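Local coordinates for structural polyprotein, VP3 (Israeli acute paralysis virus, PDB 5CDD) that probably serves as a structural building block of the virion, one of the capsid proteins cut from the viral polyprotein, at residues His149-Pro163 with Phe234-Ala248. Residues are numbered along the deposited sequence; the frame is centred on the assembly and turned at random.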
loop_
_atom_site.group_PDB
_atom_site.type_symbol
_atom_site.label_atom_id
_atom_site.label_comp_id
_atom_site.label_asym_id
_atom_site.label_seq_id
_atom_site.Cartn_x
_atom_site.Cartn_y
_atom_site.Cartn_z
ATOM N N HIS B 149 -50.997 -27.005 54.073
ATOM C CA HIS B 149 -51.868 -26.813 52.921
ATOM C C HIS B 149 -51.585 -27.866 51.861
ATOM O O HIS B 149 -50.431 -28.214 51.602
ATOM C CB HIS B 149 -51.682 -25.422 52.310
ATOM C CG HIS B 149 -52.136 -24.302 53.194
ATOM N ND1 HIS B 149 -51.362 -23.796 54.215
ATOM C CD2 HIS B 149 -53.285 -23.585 53.204
ATOM C CE1 HIS B 149 -52.011 -22.814 54.814
ATOM N NE2 HIS B 149 -53.181 -22.666 54.221
ATOM N N THR B 150 -52.650 -28.381 51.259
ATOM C CA THR B 150 -52.523 -29.385 50.213
ATOM C C THR B 150 -53.460 -29.031 49.067
ATOM O O THR B 150 -54.378 -28.224 49.225
ATOM C CB THR B 150 -52.865 -30.799 50.733
ATOM O OG1 THR B 150 -54.199 -30.811 51.255
ATOM C CG2 THR B 150 -51.890 -31.212 51.826
ATOM N N GLY B 151 -53.221 -29.637 47.911
ATOM C CA GLY B 151 -54.041 -29.360 46.749
ATOM C C GLY B 151 -53.155 -29.363 45.522
ATOM O O GLY B 151 -51.937 -29.483 45.642
ATOM N N ARG B 152 -53.753 -29.229 44.343
ATOM C CA ARG B 152 -52.985 -29.234 43.107
ATOM C C ARG B 152 -53.440 -28.157 42.139
ATOM O O ARG B 152 -54.613 -28.087 41.781
ATOM C CB ARG B 152 -53.087 -30.603 42.439
ATOM C CG ARG B 152 -52.289 -31.677 43.146
ATOM C CD ARG B 152 -53.100 -32.952 43.319
ATOM N NE ARG B 152 -53.562 -33.487 42.046
ATOM C CZ ARG B 152 -52.761 -33.911 41.076
ATOM N NH1 ARG B 152 -51.445 -33.865 41.232
ATOM N NH2 ARG B 152 -53.279 -34.367 39.940
ATOM N N LEU B 153 -52.497 -27.325 41.712
ATOM C CA LEU B 153 -52.788 -26.239 40.788
ATOM C C LEU B 153 -52.367 -26.640 39.376
ATOM O O LEU B 153 -51.323 -27.260 39.181
ATOM C CB LEU B 153 -52.042 -24.979 41.245
ATOM C CG LEU B 153 -52.589 -23.599 40.878
ATOM C CD1 LEU B 153 -54.034 -23.455 41.334
ATOM C CD2 LEU B 153 -51.718 -22.541 41.537
ATOM N N GLU B 154 -53.192 -26.293 38.394
ATOM C CA GLU B 154 -52.910 -26.622 37.003
ATOM C C GLU B 154 -52.597 -25.368 36.200
ATOM O O GLU B 154 -53.292 -24.358 36.312
ATOM C CB GLU B 154 -54.110 -27.333 36.381
ATOM C CG GLU B 154 -54.027 -27.520 34.876
ATOM C CD GLU B 154 -55.327 -28.035 34.282
ATOM O OE1 GLU B 154 -56.377 -27.382 34.477
ATOM O OE2 GLU B 154 -55.298 -29.093 33.616
ATOM N N ILE B 155 -51.547 -25.438 35.392
ATOM C CA ILE B 155 -51.148 -24.316 34.553
ATOM C C ILE B 155 -50.898 -24.870 33.156
ATOM O O ILE B 155 -49.940 -25.610 32.943
ATOM C CB ILE B 155 -49.854 -23.656 35.070
ATOM C CG1 ILE B 155 -50.012 -23.270 36.543
ATOM C CG2 ILE B 155 -49.542 -22.418 34.243
ATOM C CD1 ILE B 155 -49.052 -23.984 37.480
ATOM N N PHE B 156 -51.765 -24.521 32.212
ATOM C CA PHE B 156 -51.621 -25.010 30.848
ATOM C C PHE B 156 -51.523 -23.865 29.851
ATOM O O PHE B 156 -51.904 -22.733 30.152
ATOM C CB PHE B 156 -52.792 -25.940 30.492
ATOM C CG PHE B 156 -54.126 -25.247 30.392
ATOM C CD1 PHE B 156 -54.567 -24.728 29.177
ATOM C CD2 PHE B 156 -54.944 -25.118 31.512
ATOM C CE1 PHE B 156 -55.804 -24.091 29.078
ATOM C CE2 PHE B 156 -56.180 -24.483 31.422
ATOM C CZ PHE B 156 -56.610 -23.968 30.201
ATOM N N PHE B 157 -50.996 -24.166 28.667
ATOM C CA PHE B 157 -50.838 -23.165 27.621
ATOM C C PHE B 157 -51.778 -23.407 26.448
ATOM O O PHE B 157 -51.901 -24.528 25.947
ATOM C CB PHE B 157 -49.395 -23.148 27.108
ATOM C CG PHE B 157 -49.176 -22.207 25.953
ATOM C CD1 PHE B 157 -49.283 -20.830 26.127
ATOM C CD2 PHE B 157 -48.895 -22.699 24.681
ATOM C CE1 PHE B 157 -49.115 -19.957 25.049
ATOM C CE2 PHE B 157 -48.727 -21.835 23.600
ATOM C CZ PHE B 157 -48.838 -20.462 23.785
ATOM N N GLU B 158 -52.432 -22.335 26.015
ATOM C CA GLU B 158 -53.359 -22.389 24.895
ATOM C C GLU B 158 -52.933 -21.356 23.858
ATOM O O GLU B 158 -52.942 -20.153 24.122
ATOM C CB GLU B 158 -54.783 -22.103 25.382
ATOM C CG GLU B 158 -55.827 -21.907 24.283
ATOM C CD GLU B 158 -55.897 -23.064 23.300
ATOM O OE1 GLU B 158 -55.783 -24.228 23.732
ATOM O OE2 GLU B 158 -56.083 -22.808 22.090
ATOM N N PRO B 159 -52.533 -21.815 22.664
ATOM C CA PRO B 159 -52.107 -20.908 21.599
ATOM C C PRO B 159 -53.299 -20.284 20.884
ATOM O O PRO B 159 -54.364 -20.893 20.792
ATOM C CB PRO B 159 -51.306 -21.821 20.683
ATOM C CG PRO B 159 -52.071 -23.102 20.773
ATOM C CD PRO B 159 -52.333 -23.221 22.264
ATOM N N GLY B 160 -53.121 -19.068 20.384
ATOM C CA GLY B 160 -54.202 -18.411 19.673
ATOM C C GLY B 160 -54.834 -17.255 20.418
ATOM O O GLY B 160 -54.288 -16.763 21.405
ATOM N N VAL B 161 -55.997 -16.824 19.938
ATOM C CA VAL B 161 -56.721 -15.713 20.540
ATOM C C VAL B 161 -57.082 -16.007 21.990
ATOM O O VAL B 161 -57.279 -17.160 22.374
ATOM C CB VAL B 161 -58.020 -15.408 19.765
ATOM C CG1 VAL B 161 -58.649 -14.125 20.285
ATOM C CG2 VAL B 161 -57.724 -15.294 18.281
ATOM N N ILE B 162 -57.169 -14.952 22.790
ATOM C CA ILE B 162 -57.504 -15.081 24.200
ATOM C C ILE B 162 -58.955 -14.669 24.435
ATOM O O ILE B 162 -59.346 -13.548 24.110
ATOM C CB ILE B 162 -56.598 -14.176 25.060
ATOM C CG1 ILE B 162 -55.130 -14.441 24.723
ATOM C CG2 ILE B 162 -56.859 -14.428 26.537
ATOM C CD1 ILE B 162 -54.168 -13.494 25.407
ATOM N N PRO B 163 -59.777 -15.576 24.992
ATOM C CA PRO B 163 -61.183 -15.248 25.255
ATOM C C PRO B 163 -61.233 -14.047 26.192
ATOM O O PRO B 163 -60.813 -14.139 27.345
ATOM C CB PRO B 163 -61.712 -16.517 25.917
ATOM C CG PRO B 163 -60.883 -17.593 25.286
ATOM C CD PRO B 163 -59.500 -16.986 25.316
ATOM N N PHE B 234 -49.667 -11.207 21.466
ATOM C CA PHE B 234 -49.411 -12.276 22.428
ATOM C C PHE B 234 -49.207 -13.733 22.017
ATOM O O PHE B 234 -48.382 -14.414 22.619
ATOM C CB PHE B 234 -50.460 -12.184 23.533
ATOM C CG PHE B 234 -50.333 -10.938 24.359
ATOM C CD1 PHE B 234 -49.262 -10.778 25.233
ATOM C CD2 PHE B 234 -51.240 -9.897 24.218
ATOM C CE1 PHE B 234 -49.095 -9.597 25.950
ATOM C CE2 PHE B 234 -51.082 -8.709 24.933
ATOM C CZ PHE B 234 -50.007 -8.560 25.799
ATOM N N SER B 235 -49.939 -14.232 21.029
ATOM C CA SER B 235 -49.757 -15.623 20.582
ATOM C C SER B 235 -50.444 -16.695 21.426
ATOM O O SER B 235 -50.547 -17.845 20.997
ATOM C CB SER B 235 -48.268 -15.987 20.505
ATOM O OG SER B 235 -47.811 -16.531 21.740
ATOM N N GLY B 236 -50.894 -16.339 22.623
ATOM C CA GLY B 236 -51.553 -17.325 23.459
ATOM C C GLY B 236 -51.721 -16.873 24.893
ATOM O O GLY B 236 -51.622 -15.682 25.188
ATOM N N PHE B 237 -51.967 -17.821 25.791
ATOM C CA PHE B 237 -52.154 -17.490 27.195
ATOM C C PHE B 237 -51.978 -18.689 28.117
ATOM O O PHE B 237 -52.059 -19.842 27.689
ATOM C CB PHE B 237 -53.551 -16.887 27.401
ATOM C CG PHE B 237 -54.681 -17.856 27.161
ATOM C CD1 PHE B 237 -55.128 -18.696 28.179
ATOM C CD2 PHE B 237 -55.298 -17.936 25.914
ATOM C CE1 PHE B 237 -56.171 -19.600 27.961
ATOM C CE2 PHE B 237 -56.342 -18.838 25.685
ATOM C CZ PHE B 237 -56.778 -19.669 26.712
ATOM N N LEU B 238 -51.719 -18.398 29.387
ATOM C CA LEU B 238 -51.561 -19.428 30.404
ATOM C C LEU B 238 -52.811 -19.375 31.263
ATOM O O LEU B 238 -53.412 -18.315 31.421
ATOM C CB LEU B 238 -50.342 -19.154 31.282
ATOM C CG LEU B 238 -48.950 -19.383 30.704
ATOM C CD1 LEU B 238 -47.911 -18.965 31.715
ATOM C CD2 LEU B 238 -48.762 -20.841 30.365
ATOM N N CYS B 239 -53.196 -20.511 31.825
ATOM C CA CYS B 239 -54.384 -20.559 32.659
ATOM C C CYS B 239 -54.107 -21.344 33.933
ATOM O O CYS B 239 -53.643 -22.484 33.882
ATOM C CB CYS B 239 -55.533 -21.195 31.878
ATOM S SG CYS B 239 -57.143 -21.000 32.647
ATOM N N ILE B 240 -54.391 -20.723 35.076
ATOM C CA ILE B 240 -54.170 -21.355 36.371
ATOM C C ILE B 240 -55.496 -21.804 36.992
ATOM O O ILE B 240 -56.264 -20.987 37.504
ATOM C CB ILE B 240 -53.456 -20.384 37.336
ATOM C CG1 ILE B 240 -52.186 -19.844 36.674
ATOM C CG2 ILE B 240 -53.103 -21.100 38.630
ATOM C CD1 ILE B 240 -51.447 -18.816 37.503
ATOM N N ARG B 241 -55.754 -23.109 36.945
ATOM C CA ARG B 241 -56.986 -23.675 37.488
ATOM C C ARG B 241 -56.691 -24.818 38.451
ATOM O O ARG B 241 -55.816 -25.645 38.196
ATOM C CB ARG B 241 -57.871 -24.199 36.354
ATOM C CG ARG B 241 -58.154 -23.189 35.261
ATOM C CD ARG B 241 -59.104 -23.753 34.218
ATOM N NE ARG B 241 -58.653 -25.040 33.700
ATOM C CZ ARG B 241 -59.189 -25.652 32.650
ATOM N NH1 ARG B 241 -60.200 -25.090 32.000
ATOM N NH2 ARG B 241 -58.719 -26.825 32.252
ATOM N N PRO B 242 -57.421 -24.878 39.575
ATOM C CA PRO B 242 -57.205 -25.947 40.553
ATOM C C PRO B 242 -57.665 -27.302 40.017
ATOM O O PRO B 242 -58.752 -27.414 39.453
ATOM C CB PRO B 242 -58.045 -25.500 41.749
ATOM C CG PRO B 242 -58.096 -24.005 41.602
ATOM C CD PRO B 242 -58.308 -23.839 40.125
ATOM N N VAL B 243 -56.831 -28.324 40.180
ATOM C CA VAL B 243 -57.180 -29.673 39.740
ATOM C C VAL B 243 -57.786 -30.367 40.953
ATOM O O VAL B 243 -58.761 -31.113 40.847
ATOM C CB VAL B 243 -55.934 -30.459 39.280
ATOM C CG1 VAL B 243 -56.301 -31.906 38.999
ATOM C CG2 VAL B 243 -55.355 -29.822 38.037
ATOM N N THR B 244 -57.182 -30.099 42.107
ATOM C CA THR B 244 -57.618 -30.644 43.385
ATOM C C THR B 244 -57.873 -29.456 44.305
ATOM O O THR B 244 -56.983 -28.637 44.533
ATOM C CB THR B 244 -56.532 -31.545 44.006
ATOM O OG1 THR B 244 -56.354 -32.708 43.189
ATOM C CG2 THR B 244 -56.924 -31.967 45.416
ATOM N N LYS B 245 -59.091 -29.364 44.825
ATOM C CA LYS B 245 -59.473 -28.268 45.708
ATOM C C LYS B 245 -58.448 -28.059 46.824
ATOM O O LYS B 245 -57.769 -28.998 47.238
ATOM C CB LYS B 245 -60.856 -28.548 46.297
ATOM C CG LYS B 245 -61.657 -27.298 46.605
ATOM C CD LYS B 245 -63.129 -27.628 46.778
ATOM C CE LYS B 245 -63.966 -26.366 46.884
ATOM N NZ LYS B 245 -65.420 -26.673 46.983
ATOM N N LEU B 246 -58.337 -26.822 47.301
ATOM C CA LEU B 246 -57.386 -26.500 48.361
ATOM C C LEU B 246 -57.847 -27.044 49.711
ATOM O O LEU B 246 -58.963 -26.775 50.153
ATOM C CB LEU B 246 -57.197 -24.985 48.465
ATOM C CG LEU B 246 -56.205 -24.511 49.532
ATOM C CD1 LEU B 246 -54.816 -25.044 49.213
ATOM C CD2 LEU B 246 -56.191 -22.995 49.591
ATOM N N MET B 247 -56.978 -27.808 50.364
ATOM C CA MET B 247 -57.280 -28.396 51.664
ATOM C C MET B 247 -56.451 -27.683 52.719
ATOM O O MET B 247 -55.308 -27.323 52.463
ATOM C CB MET B 247 -56.932 -29.882 51.646
ATOM C CG MET B 247 -57.719 -30.680 50.623
ATOM S SD MET B 247 -59.380 -31.103 51.196
ATOM C CE MET B 247 -60.296 -29.608 50.866
ATOM N N ALA B 248 -57.016 -27.480 53.903
ATOM C CA ALA B 248 -56.286 -26.787 54.953
ATOM C C ALA B 248 -56.882 -26.968 56.338
ATOM O O ALA B 248 -58.037 -26.621 56.565
ATOM C CB ALA B 248 -56.218 -25.308 54.630
#
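The ring of Phe237 fills a hollow formed by Glu158, Ile162 and Pro163: Glu158 CB sits over one face, 3.8 Å from the ring centroid, while Ile162 CG1 reaches Phe237 CD2 and Pro163 CD reaches Phe237 CE2. With CG between its backbone N and carbonyl carbon (chi1 67°), the Phe237 ring reaches over to Glu158 on strand 150-159. The Glu158 carboxylate leads away to Thr194 and Arg196 of a neighbouring chain. At the next pair on this face the aromatic comes from the other strand: Cys239 CB lies over a face of the Phe156 ring, 3.4 Å from Phe156 CE2. CE2 of Phe156 also lies over one face of the Arg241 guanidinium, whose edge turns to Glu154; the salt bridge runs from Arg241 NH2 to Glu154 OE1 at 3.3 Å. Arg241 NH1 also bonds Ala183 O, and Glu154 OE2 bonds Ser185 OG. On the other side of the sheet, Ile240 CG2 sits in the fork of Leu153, 3.4 Å from Leu153 CG. Val243 and Thr244 both face Arg152, whose carbonyl O accepts from both their N atoms, a classic beta bulge. Antiparallel pairing inside a four-stranded sheet, packed through Leu153 and Leu246 on strands 64-72 and 255-265, is characteristic of the picornavirus-like capsid jelly roll.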